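Local coordinates for protein zinc transport transcriptional regulator (Lactococcus lactis subsp. lactis, PDB 5YHY) that probably binds DNA as a winged helix-turn-helix regulator of the MarR family that senses zinc and controls the transcription of zinc-transport genes, at residues Asp9-Leu12 with Gly13-Gln17; Thr37-Gln40 with Glu41-Met45; Leu97-Lys100 with Ala101-Val104; Glu130-Val133 with Ile134-Leu138. The protein carries 1 engineered substitution. All coordinates share one frame; numbering follows the deposited sequence.

Interaction 1 of 4, residues Asp9-Leu12 with Gly13-Gln17; sequences DQFL and GTIMQ
Over one face of the Phe11 ring lies the side chain of Ile15, one helical turn further on, with CG1 as the atom of closest approach. CG1 of Ile15 stands 4.0 Å from the centroid of the Phe11 ring and only 19° off its normal, the geometry of a CH-pi contact. Its nearest ring atom is CZ of Phe11, at 3.8 Å from Ile15 CG1, and CD1 of Ile15 follows at 4.0 Å from the same CZ, so the isoleucine branch meets the outer end of the ring rather than its root. The phenylalanine reaches this position because its CG is anti to the backbone N (chi1 169°), which swings the ring along the helix toward the following turn. CG1 of Ile15 also rests against the backbone, 3.4 Å from Phe11 O, the carbonyl that accepts a hydrogen bond from Ile15 N at 3.1 Å. Gly13 N to Asp9 O, Thr14 N to Gln10 O and Met16 N to Leu12 O complete four successive i to i+4 hydrogen bonds; the last is the straightest, with an N-H...O angle of 167°. Were Phe11 an alanine, Ile15 CG1 and CD1 would probably lose their aromatic partner, and a gap would be likely to open toward Thr142 of the second subunit, on which Phe11 packs. The second subunit also meets Leu12, through its Tyr119, and Met16, through its Ile25. These bonds and the i to i+4 Phe-Ile pair are those of a regular alpha-helix, here the N-terminal helix 4-19, which contributes to the dimer interface of this MarR-family protein.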
# COMPACT_ATOMS: atom_id res chain seq x y z
N ASP A 9 -7.23 8.92 -5.22
CA ASP A 9 -5.78 9.07 -5.34
C ASP A 9 -5.15 9.29 -3.97
O ASP A 9 -4.16 8.63 -3.61
CB ASP A 9 -5.50 10.26 -6.26
CG ASP A 9 -4.05 10.32 -6.72
OD1 ASP A 9 -3.43 9.27 -6.95
OD2 ASP A 9 -3.54 11.46 -6.86
N GLN A 10 -5.74 10.18 -3.19
CA GLN A 10 -5.21 10.49 -1.86
C GLN A 10 -5.35 9.33 -0.88
O GLN A 10 -4.46 9.08 -0.08
CB GLN A 10 -5.84 11.77 -1.31
CG GLN A 10 -5.44 12.99 -2.13
CD GLN A 10 -5.90 14.30 -1.52
OE1 GLN A 10 -6.35 14.34 -0.37
NE2 GLN A 10 -5.79 15.37 -2.29
N PHE A 11 -6.47 8.62 -0.97
CA PHE A 11 -6.69 7.45 -0.14
C PHE A 11 -5.62 6.39 -0.40
O PHE A 11 -5.10 5.79 0.53
CB PHE A 11 -8.08 6.86 -0.41
CG PHE A 11 -8.29 5.52 0.22
CD1 PHE A 11 -8.51 5.40 1.57
CD2 PHE A 11 -8.27 4.37 -0.56
CE1 PHE A 11 -8.71 4.16 2.15
CE2 PHE A 11 -8.47 3.14 0.01
CZ PHE A 11 -8.68 3.04 1.37
N LEU A 12 -5.31 6.16 -1.66
CA LEU A 12 -4.34 5.13 -2.00
C LEU A 12 -2.96 5.56 -1.55
O LEU A 12 -2.16 4.72 -1.14
CB LEU A 12 -4.38 4.83 -3.50
CG LEU A 12 -5.69 4.14 -3.87
CD1 LEU A 12 -5.84 4.04 -5.38
CD2 LEU A 12 -5.77 2.76 -3.21
N GLY A 13 -2.70 6.86 -1.59
CA GLY A 13 -1.47 7.41 -1.02
C GLY A 13 -1.35 7.11 0.47
O GLY A 13 -0.29 6.67 0.94
N THR A 14 -2.43 7.33 1.21
CA THR A 14 -2.46 7.02 2.63
C THR A 14 -2.12 5.56 2.88
O THR A 14 -1.34 5.23 3.78
CB THR A 14 -3.83 7.34 3.23
OG1 THR A 14 -4.09 8.75 3.09
CG2 THR A 14 -3.88 6.97 4.70
N ILE A 15 -2.72 4.67 2.08
CA ILE A 15 -2.49 3.24 2.25
C ILE A 15 -1.04 2.86 1.92
O ILE A 15 -0.42 2.09 2.65
CB ILE A 15 -3.45 2.39 1.40
CG1 ILE A 15 -4.90 2.69 1.79
CG2 ILE A 15 -3.12 0.91 1.56
CD1 ILE A 15 -5.14 2.62 3.29
N MET A 16 -0.52 3.39 0.83
CA MET A 16 0.88 3.15 0.48
C MET A 16 1.80 3.51 1.64
O MET A 16 2.68 2.72 2.00
CB MET A 16 1.28 3.94 -0.77
CG MET A 16 2.79 4.01 -0.96
SD MET A 16 3.28 4.77 -2.52
CE MET A 16 3.21 3.36 -3.61
N GLN A 17 1.60 4.68 2.22
CA GLN A 17 2.43 5.13 3.34
C GLN A 17 2.36 4.19 4.53
O GLN A 17 3.37 3.87 5.16
CB GLN A 17 2.00 6.53 3.79
CG GLN A 17 2.22 7.60 2.74
CD GLN A 17 1.79 8.97 3.22
OE1 GLN A 17 1.72 9.23 4.43
NE2 GLN A 17 1.50 9.86 2.28

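Interaction 2 of 4, residues Thr37-Gln40 with Glu41-Met45; sequences TSTQ and EHILM. With ZN (zinc ion), chain B.
A capping box opens helix 38-49, the helix that brings His42 to the zinc site. Thr37 is the N-cap: its OG1 accepts Gln40 N at 3.1 Å, while Thr37 N returns a bond to Gln40 OE1, also at 3.1 Å. The return bond is nearly straight at the hydrogen (166°), yet the donor stands well above the plane of the Gln40 side-chain amide and does not lie on a lone pair of OE1. The first helical turn is then closed by Glu41 N to Thr37 O at 3.0 Å, and CG of Glu41 packs closely over that same carbonyl oxygen. At the next step Ser38 O does two things. It accepts His42 N at 2.8 Å, and it sits over one face of the imidazole, 3.1 Å above the ring plane and displaced toward the rim on the CG side. This follows from the histidine torsion: CG lies beside the backbone N and anti to the carbonyl carbon (chi1 -61°), folding the ring back over the preceding turn, where CE1 comes near Ser38 CB. NE2, on the side of the ring toward the metal, binds the zinc ion at 2.0 Å. Glu24, His108 and His112 complete this four-residue site, and the His42 ring meets the other two imidazoles with the planes clearly inclined, more so for His112 than for His108. On another side of this helix of the winged helix-turn-helix domain, Ile43 packs on Ala71 and Leu75 of helix 65-77 and on helix 54-61. CG1 of Ile43 lies 3.4 Å from Thr39 O, the carbonyl that also accepts Ile43 N at 2.9 Å.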
# COMPACT_ATOMS: atom_id res chain seq x y z
N THR A 37 7.60 -13.95 8.50
CA THR A 37 6.80 -13.71 7.31
C THR A 37 5.35 -13.96 7.67
O THR A 37 5.06 -14.56 8.71
CB THR A 37 7.17 -14.67 6.17
OG1 THR A 37 6.83 -16.01 6.56
CG2 THR A 37 8.66 -14.59 5.87
N SER A 38 4.44 -13.50 6.83
CA SER A 38 3.02 -13.71 7.09
C SER A 38 2.68 -15.19 7.10
O SER A 38 1.91 -15.65 7.95
CB SER A 38 2.16 -12.93 6.10
OG SER A 38 2.38 -13.36 4.78
N THR A 39 3.25 -15.96 6.17
CA THR A 39 2.98 -17.39 6.15
C THR A 39 3.42 -18.03 7.47
O THR A 39 2.70 -18.85 8.04
CB THR A 39 3.67 -18.10 4.96
OG1 THR A 39 3.10 -17.63 3.74
CG2 THR A 39 3.49 -19.60 5.04
N GLN A 40 4.60 -17.65 7.95
CA GLN A 40 5.07 -18.18 9.22
C GLN A 40 4.12 -17.84 10.36
O GLN A 40 3.79 -18.70 11.18
CB GLN A 40 6.50 -17.68 9.50
CG GLN A 40 7.49 -18.27 8.51
CD GLN A 40 8.77 -17.46 8.36
OE1 GLN A 40 9.06 -16.58 9.18
NE2 GLN A 40 9.53 -17.75 7.32
N GLU A 41 3.66 -16.58 10.40
CA GLU A 41 2.74 -16.15 11.45
C GLU A 41 1.45 -16.95 11.36
O GLU A 41 0.86 -17.32 12.38
CB GLU A 41 2.41 -14.66 11.32
CG GLU A 41 3.60 -13.72 11.48
CD GLU A 41 3.79 -13.24 12.90
OE1 GLU A 41 3.25 -13.87 13.83
OE2 GLU A 41 4.49 -12.22 13.09
N HIS A 42 1.00 -17.22 10.14
CA HIS A 42 -0.27 -17.90 9.97
C HIS A 42 -0.20 -19.38 10.30
O HIS A 42 -1.17 -19.95 10.78
CB HIS A 42 -0.83 -17.64 8.58
CG HIS A 42 -1.09 -16.19 8.33
ND1 HIS A 42 -1.35 -15.68 7.08
CD2 HIS A 42 -1.09 -15.13 9.18
CE1 HIS A 42 -1.52 -14.37 7.16
NE2 HIS A 42 -1.36 -14.01 8.42
N ILE A 43 0.96 -20.00 10.08
CA ILE A 43 1.14 -21.36 10.55
C ILE A 43 1.02 -21.41 12.07
O ILE A 43 0.35 -22.28 12.62
CB ILE A 43 2.49 -21.94 10.08
CG1 ILE A 43 2.43 -22.18 8.56
CG2 ILE A 43 2.81 -23.24 10.84
CD1 ILE A 43 3.69 -22.77 7.99
N LEU A 44 1.63 -20.44 12.75
CA LEU A 44 1.56 -20.43 14.21
C LEU A 44 0.12 -20.27 14.69
O LEU A 44 -0.30 -20.96 15.62
CB LEU A 44 2.45 -19.34 14.80
CG LEU A 44 3.95 -19.48 14.56
CD1 LEU A 44 4.65 -18.35 15.28
CD2 LEU A 44 4.47 -20.83 15.05
N MET A 45 -0.65 -19.40 14.03
CA MET A 45 -2.07 -19.27 14.37
C MET A 45 -2.83 -20.56 14.17
O MET A 45 -3.70 -20.90 14.97
CB MET A 45 -2.73 -18.15 13.55
CG MET A 45 -2.40 -16.76 14.04
SD MET A 45 -3.22 -15.46 13.08
CE MET A 45 -4.94 -15.91 13.26
ZN ZN B . -1.38 -12.23 9.41

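Interaction 3 of 4, residues Leu97-Lys100 with Ala101-Val104; sequences LTEK and AVPV
Thr98 and Glu99 direct their carbonyls into a tight turn that leads into helix 102-123, with Ala101 N 2.9 Å from Thr98 O and Val102 N 3.2 Å from Glu99 O. Both are i to i+3 hydrogen bonds, and in each the donor stands far out of the carbonyl plane, 58° for Ala101 N over Thr98; a second, weak bond joins Val102 N to Thr98 O. On the apolar side the methyl of Ala101 meets Leu97. Leu97 CD2 comes within 3.9 Å of Ala101 CB, and CB of Leu97 lies only a little further off, so the leucine runs alongside the methyl from its root to one branch. On the exposed side, the carboxylate end of Glu99 turns back over Val102 because its chain bends at chi2 (-55°): OE1 and OE2 of Glu99 are each 3.9 Å from Val102 CG2, a van der Waals contact between the carboxylate and a valine methyl. Pro103 has no N-H to give, and its ring instead packs on the turn, CD being 3.4 Å from Glu99 O and 3.5 Å from Lys100 O. Val104 CG2 touches the same Lys100 carbonyl. The polar ends look to the chain ahead of the sheet: Thr98 OG1 is hydrogen-bonded to Glu79 O, and Lys100 NZ, at the end of a fully extended chain, to Gln78 O. The turn thus joins strand 93-97 of the two-stranded antiparallel sheet, the wing of the winged helix-turn-helix domain, to helix 102-123, while Leu97 packs on Leu44, Leu47 and Ala48 of helix 38-49 and Ala101 on Leu80, just before strand 81-85.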
# COMPACT_ATOMS: atom_id res chain seq x y z
N LEU A 97 2.94 -25.94 18.50
CA LEU A 97 3.65 -24.78 19.02
C LEU A 97 4.55 -25.18 20.17
O LEU A 97 4.23 -26.10 20.93
CB LEU A 97 2.66 -23.75 19.55
CG LEU A 97 1.68 -23.13 18.56
CD1 LEU A 97 0.93 -22.02 19.26
CD2 LEU A 97 2.45 -22.60 17.36
N THR A 98 5.67 -24.49 20.30
CA THR A 98 6.45 -24.51 21.54
C THR A 98 5.88 -23.42 22.45
O THR A 98 5.14 -22.55 22.00
CB THR A 98 7.93 -24.23 21.28
OG1 THR A 98 8.11 -22.90 20.77
CG2 THR A 98 8.52 -25.25 20.30
N GLU A 99 6.22 -23.47 23.73
CA GLU A 99 5.73 -22.43 24.65
C GLU A 99 6.16 -21.03 24.18
O GLU A 99 5.41 -20.07 24.34
CB GLU A 99 6.21 -22.69 26.08
CG GLU A 99 5.14 -23.28 26.99
CD GLU A 99 3.86 -22.45 27.03
OE1 GLU A 99 3.93 -21.20 26.99
OE2 GLU A 99 2.76 -23.05 27.10
N LYS A 100 7.35 -20.93 23.61
CA LYS A 100 7.86 -19.67 23.08
C LYS A 100 6.86 -19.04 22.09
O LYS A 100 6.71 -17.82 22.03
CB LYS A 100 9.20 -19.92 22.39
CG LYS A 100 9.85 -18.70 21.73
CD LYS A 100 11.18 -19.10 21.09
CE LYS A 100 11.77 -17.98 20.26
NZ LYS A 100 13.15 -18.31 19.75
N ALA A 101 6.17 -19.89 21.33
CA ALA A 101 5.32 -19.43 20.24
C ALA A 101 3.91 -19.03 20.68
O ALA A 101 3.22 -18.32 19.95
CB ALA A 101 5.23 -20.50 19.16
N VAL A 102 3.50 -19.51 21.84
CA VAL A 102 2.14 -19.28 22.32
C VAL A 102 1.77 -17.79 22.32
O VAL A 102 0.74 -17.41 21.75
CB VAL A 102 1.93 -19.92 23.71
CG1 VAL A 102 0.60 -19.49 24.30
CG2 VAL A 102 2.00 -21.43 23.58
N PRO A 103 2.60 -16.93 22.93
CA PRO A 103 2.21 -15.51 22.91
C PRO A 103 2.33 -14.88 21.52
O PRO A 103 1.62 -13.91 21.23
CB PRO A 103 3.20 -14.86 23.88
CG PRO A 103 4.39 -15.79 23.90
CD PRO A 103 3.79 -17.16 23.76
N VAL A 104 3.23 -15.41 20.69
CA VAL A 104 3.46 -14.89 19.34
C VAL A 104 2.20 -15.11 18.52
O VAL A 104 1.72 -14.19 17.85
CB VAL A 104 4.66 -15.59 18.66
CG1 VAL A 104 4.83 -15.13 17.21
CG2 VAL A 104 5.95 -15.35 19.45

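Interaction 4 of 4, residues Glu130-Val133 with Ile134-Leu138; sequences EQEV and ISKFL
Ser135 N to Gln131 O, at 2.8 Å, is the shortest of four consecutive i to i+4 hydrogen bonds; Lys136 N to Glu132 O follows at 2.9 Å, and the straightest is Ile134 N to Glu130 O, with an N-H...O angle of 172°. Phe137 N to Val133 O completes the set. The polar side chains find partners beyond these residues: Glu130 OE1 accepts Thr127 N, Gln131 NE2 donates to Gly123 O and Phe126 O, and Ser135 OG is hydrogen-bonded to Gln7 OE1 of the second subunit. This is regular alpha-helix, part of helix 128-144, which pairs with the second subunit in the dimer of this MarR-family protein. Between turns, side chains rest mainly on carbonyl oxygens. Ile134 has CG1 beside its backbone N (chi1 -64°), which brings that atom to 3.4 Å from Glu130 O. Lys136 CG likewise lies 3.3 Å from Glu132 O, but the charged ends stay apart, Glu132 OE2 and Lys136 NZ being separated by 5.9 Å. The apolar groups face the partner chain, where Ile134 packs on Phe137 of the second subunit, Phe137 on its Ile134, and Val133 on its Glu130.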
# COMPACT_ATOMS: atom_id res chain seq x y z
N GLU A 130 -26.14 0.45 0.77
CA GLU A 130 -24.90 1.25 0.72
C GLU A 130 -23.68 0.34 0.66
O GLU A 130 -22.72 0.64 -0.05
CB GLU A 130 -24.82 2.20 1.92
CG GLU A 130 -25.91 3.28 1.91
CD GLU A 130 -26.10 3.96 3.25
OE1 GLU A 130 -25.60 3.44 4.27
OE2 GLU A 130 -26.74 5.02 3.28
N GLN A 131 -23.71 -0.76 1.41
CA GLN A 131 -22.60 -1.71 1.35
C GLN A 131 -22.44 -2.31 -0.05
O GLN A 131 -21.32 -2.57 -0.48
CB GLN A 131 -22.75 -2.82 2.39
CG GLN A 131 -22.65 -2.34 3.81
CD GLN A 131 -22.62 -3.50 4.78
OE1 GLN A 131 -22.47 -4.65 4.38
NE2 GLN A 131 -22.79 -3.21 6.06
N GLU A 132 -23.55 -2.52 -0.75
CA GLU A 132 -23.48 -3.01 -2.12
C GLU A 132 -22.74 -2.01 -3.03
O GLU A 132 -21.93 -2.42 -3.87
CB GLU A 132 -24.88 -3.28 -2.67
CG GLU A 132 -24.85 -3.95 -4.03
CD GLU A 132 -26.24 -4.35 -4.51
OE1 GLU A 132 -27.23 -3.73 -4.07
OE2 GLU A 132 -26.33 -5.31 -5.31
N VAL A 133 -23.02 -0.72 -2.85
CA VAL A 133 -22.33 0.32 -3.62
C VAL A 133 -20.83 0.26 -3.33
O VAL A 133 -20.01 0.23 -4.24
CB VAL A 133 -22.87 1.73 -3.29
CG1 VAL A 133 -22.00 2.80 -3.94
CG2 VAL A 133 -24.32 1.86 -3.76
N ILE A 134 -20.49 0.24 -2.04
CA ILE A 134 -19.09 0.16 -1.64
C ILE A 134 -18.43 -1.09 -2.21
O ILE A 134 -17.32 -1.04 -2.74
CB ILE A 134 -18.95 0.18 -0.11
CG1 ILE A 134 -19.45 1.51 0.44
CG2 ILE A 134 -17.48 -0.05 0.30
CD1 ILE A 134 -19.72 1.50 1.95
N SER A 135 -19.12 -2.22 -2.12
CA SER A 135 -18.57 -3.48 -2.62
C SER A 135 -18.29 -3.44 -4.12
O SER A 135 -17.23 -3.89 -4.59
CB SER A 135 -19.52 -4.64 -2.28
OG SER A 135 -19.02 -5.87 -2.75
N LYS A 136 -19.25 -2.91 -4.89
CA LYS A 136 -19.08 -2.77 -6.33
C LYS A 136 -17.89 -1.88 -6.65
O LYS A 136 -17.09 -2.19 -7.53
CB LYS A 136 -20.36 -2.24 -6.98
CG LYS A 136 -21.47 -3.29 -6.99
CD LYS A 136 -22.73 -2.78 -7.67
CE LYS A 136 -22.57 -2.76 -9.18
NZ LYS A 136 -23.87 -2.47 -9.86
N PHE A 137 -17.78 -0.78 -5.90
CA PHE A 137 -16.65 0.12 -6.03
C PHE A 137 -15.31 -0.60 -5.76
O PHE A 137 -14.37 -0.50 -6.56
CB PHE A 137 -16.80 1.31 -5.06
CG PHE A 137 -15.60 2.19 -5.02
CD1 PHE A 137 -15.34 3.07 -6.07
CD2 PHE A 137 -14.72 2.14 -3.96
CE1 PHE A 137 -14.22 3.87 -6.06
CE2 PHE A 137 -13.59 2.95 -3.94
CZ PHE A 137 -13.35 3.81 -4.99
N LEU A 138 -15.23 -1.31 -4.65
CA LEU A 138 -13.99 -1.98 -4.30
C LEU A 138 -13.61 -3.04 -5.32
O LEU A 138 -12.44 -3.20 -5.65
CB LEU A 138 -14.06 -2.61 -2.91
CG LEU A 138 -14.15 -1.60 -1.77
CD1 LEU A 138 -14.29 -2.37 -0.47
CD2 LEU A 138 -12.93 -0.70 -1.76

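Interactions 2 and 3 touch, their centres about 12 Å apart: Leu44 CD2 lies 3.5 Å from Leu97 CD2, and Leu44 CD1 packs against Val104 CG1 at 3.8 Å. Through this contact the start of helix 102-123, which further on supplies His108 and His112 to the zinc ion, meets the helix that supplies His42. Interaction 2 thus holds a zinc ligand, while the Val104 side chain of interaction 3 is about 10 Å from the metal. Interactions 1 and 4 lie at the dimerisation end; their nearest atoms are about 6 Å apart without touching, and both reach the second subunit, which neither interaction 2 nor interaction 3 touches. The centres of interactions 3 and 4 are about 39 Å apart.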